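Local coordinates for protein Bis(5'-nucleosyl)-tetraphosphatase [asymmetrical] (Caenorhabditis elegans, PDB 1KTG) that hydrolyses diadenosine tetraphosphate asymmetrically to AMP and ATP, using divalent metal ions as cofactor, at residues 45-49 and 85-89. Residues are numbered along the deposited sequence; the frame is centred on the assembly and turned at random.
Sequences EWQAA and VKYWL
W46 drives the benzene edge of its indole into the face of W88, and this T-shaped (edge-to-face) pair is the main aromatic contact across the two segments. The two planes stand at 82°. The six-membered ring of W46 and the five-membered ring of W88 have centroids 4.9 Å apart. CE3 of W46 comes to 3.5 Å from CE2 of W88, over the middle of the indole. A chi1 of 179°, with CG anti to the backbone N, carries the end of the W46 ring nearer the strand than its CB bond alone would suggest. The benzene edge of W88 points at the helix backbone, with CH2 3.6 Å from N of W46 and 4.0 Å from CB of E45. Further along the helix, the methyl CB of A49 approaches CE3 of W88 at 4.2 Å.

On the face of W88 opposite W46, the K86 aliphatic chain runs past, its CE lying toward the rim, so the indole is held between a lysine methylene and an aromatic edge. K86 is also crossed at about a right angle by E45, whose OE2 sits 3.5 Å from K86 CB. E45 OE1 and K86 NZ remain 4.6 Å apart, too far for a salt bridge. Beyond the two segments, W88 also meets the ring of H71 on strand 64-78. With an alanine here instead of W88, the edge of W46 would probably lose its aromatic face, and the K86 methylene its support, leaving a gap between helix and strand.

The contact packs the first turn of the Nudix-box helix, which farther along carries the metal-binding E52 and E56, on strand 81-92, between strands 3-14 (parallel) and 64-78 (antiparallel). The W46, W88 and A49 contacts make its chemistry chiefly aromatic and apolar, with the E45–K86 charges likely to add only a modest electrostatic attraction.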
loop_
_atom_site.group_PDB
_atom_site.type_symbol
_atom_site.label_atom_id
_atom_site.label_comp_id
_atom_site.label_asym_id
_atom_site.label_seq_id
_atom_site.Cartn_x
_atom_site.Cartn_y
_atom_site.Cartn_z
ATOM N N GLU A 45 1.353 -11.151 8.943
ATOM C CA GLU A 45 1.038 -9.971 8.142
ATOM C C GLU A 45 2.286 -9.258 7.629
ATOM O O GLU A 45 2.328 -8.793 6.493
ATOM C CB GLU A 45 0.169 -9.020 8.956
ATOM C CG GLU A 45 -1.248 -9.553 9.114
ATOM C CD GLU A 45 -1.997 -8.997 10.302
ATOM O OE1 GLU A 45 -1.528 -9.185 11.450
ATOM O OE2 GLU A 45 -3.088 -8.415 10.091
ATOM N N TRP A 46 3.294 -9.159 8.485
ATOM C CA TRP A 46 4.537 -8.488 8.130
ATOM C C TRP A 46 5.135 -9.153 6.894
ATOM O O TRP A 46 5.430 -8.487 5.901
ATOM C CB TRP A 46 5.493 -8.557 9.329
ATOM C CG TRP A 46 6.856 -7.943 9.156
ATOM C CD1 TRP A 46 8.039 -8.614 9.047
ATOM C CD2 TRP A 46 7.192 -6.550 9.169
ATOM N NE1 TRP A 46 9.084 -7.727 8.952
ATOM C CE2 TRP A 46 8.591 -6.452 9.019
ATOM C CE3 TRP A 46 6.451 -5.372 9.269
ATOM C CZ2 TRP A 46 9.255 -5.233 8.987
ATOM C CZ3 TRP A 46 7.112 -4.163 9.226
ATOM C CH2 TRP A 46 8.499 -4.101 9.085
ATOM N N GLN A 47 5.291 -10.474 6.944
ATOM C CA GLN A 47 5.897 -11.197 5.832
ATOM C C GLN A 47 5.082 -11.013 4.554
ATOM O O GLN A 47 5.628 -10.853 3.467
ATOM C CB GLN A 47 6.032 -12.683 6.173
ATOM C CG GLN A 47 7.061 -12.964 7.273
ATOM C CD GLN A 47 7.083 -14.420 7.708
ATOM O OE1 GLN A 47 6.063 -15.095 7.679
ATOM N NE2 GLN A 47 8.255 -14.900 8.119
ATOM N N ALA A 48 3.766 -11.051 4.697
ATOM C CA ALA A 48 2.880 -10.948 3.546
ATOM C C ALA A 48 3.007 -9.577 2.874
ATOM O O ALA A 48 3.114 -9.469 1.651
ATOM C CB ALA A 48 1.456 -11.206 3.978
ATOM N N ALA A 49 3.026 -8.535 3.686
ATOM C CA ALA A 49 3.122 -7.173 3.172
ATOM C C ALA A 49 4.405 -6.981 2.370
ATOM O O ALA A 49 4.415 -6.340 1.323
ATOM C CB ALA A 49 3.077 -6.189 4.319
ATOM N N VAL A 85 -7.052 -5.786 6.143
ATOM C CA VAL A 85 -5.810 -5.500 5.438
ATOM C C VAL A 85 -4.962 -4.617 6.334
ATOM O O VAL A 85 -5.293 -3.458 6.581
ATOM C CB VAL A 85 -6.024 -4.810 4.084
ATOM C CG1 VAL A 85 -4.690 -4.697 3.327
ATOM C CG2 VAL A 85 -7.034 -5.577 3.243
ATOM N N LYS A 86 -3.876 -5.180 6.844
ATOM C CA LYS A 86 -2.977 -4.416 7.689
ATOM C C LYS A 86 -1.904 -3.759 6.835
ATOM O O LYS A 86 -1.242 -4.435 6.056
ATOM C CB LYS A 86 -2.308 -5.327 8.704
ATOM C CG LYS A 86 -1.395 -4.570 9.647
ATOM C CD LYS A 86 -0.994 -5.394 10.861
ATOM C CE LYS A 86 -0.148 -4.553 11.790
ATOM N NZ LYS A 86 0.331 -5.283 13.000
ATOM N N TYR A 87 -1.734 -2.449 6.994
ATOM C CA TYR A 87 -0.719 -1.685 6.259
ATOM C C TYR A 87 0.289 -1.030 7.199
ATOM O O TYR A 87 -0.086 -0.474 8.227
ATOM C CB TYR A 87 -1.366 -0.519 5.490
ATOM C CG TYR A 87 -2.198 -0.904 4.294
ATOM C CD1 TYR A 87 -3.577 -1.014 4.391
ATOM C CD2 TYR A 87 -1.608 -1.111 3.062
ATOM C CE1 TYR A 87 -4.341 -1.350 3.296
ATOM C CE2 TYR A 87 -2.363 -1.439 1.961
ATOM C CZ TYR A 87 -3.722 -1.564 2.080
ATOM O OH TYR A 87 -4.470 -1.887 0.974
ATOM N N TRP A 88 1.554 -1.085 6.801
ATOM C CA TRP A 88 2.624 -0.308 7.417
ATOM C C TRP A 88 3.070 0.767 6.417
ATOM O O TRP A 88 3.038 0.552 5.215
ATOM C CB TRP A 88 3.836 -1.180 7.721
ATOM C CG TRP A 88 3.777 -2.035 8.943
ATOM C CD1 TRP A 88 4.245 -1.724 10.198
ATOM C CD2 TRP A 88 3.320 -3.388 9.017
ATOM N NE1 TRP A 88 4.060 -2.783 11.048
ATOM C CE2 TRP A 88 3.492 -3.819 10.351
ATOM C CE3 TRP A 88 2.749 -4.275 8.099
ATOM C CZ2 TRP A 88 3.133 -5.099 10.776
ATOM C CZ3 TRP A 88 2.400 -5.542 8.524
ATOM C CH2 TRP A 88 2.589 -5.939 9.851
ATOM N N LEU A 89 3.481 1.928 6.924
ATOM C CA LEU A 89 4.016 3.005 6.089
ATOM C C LEU A 89 5.494 2.693 5.780
ATOM O O LEU A 89 6.226 2.251 6.642
ATOM C CB LEU A 89 3.869 4.347 6.821
ATOM C CG LEU A 89 4.292 5.612 6.072
ATOM C CD1 LEU A 89 3.410 5.863 4.849
ATOM C CD2 LEU A 89 4.296 6.820 6.992
#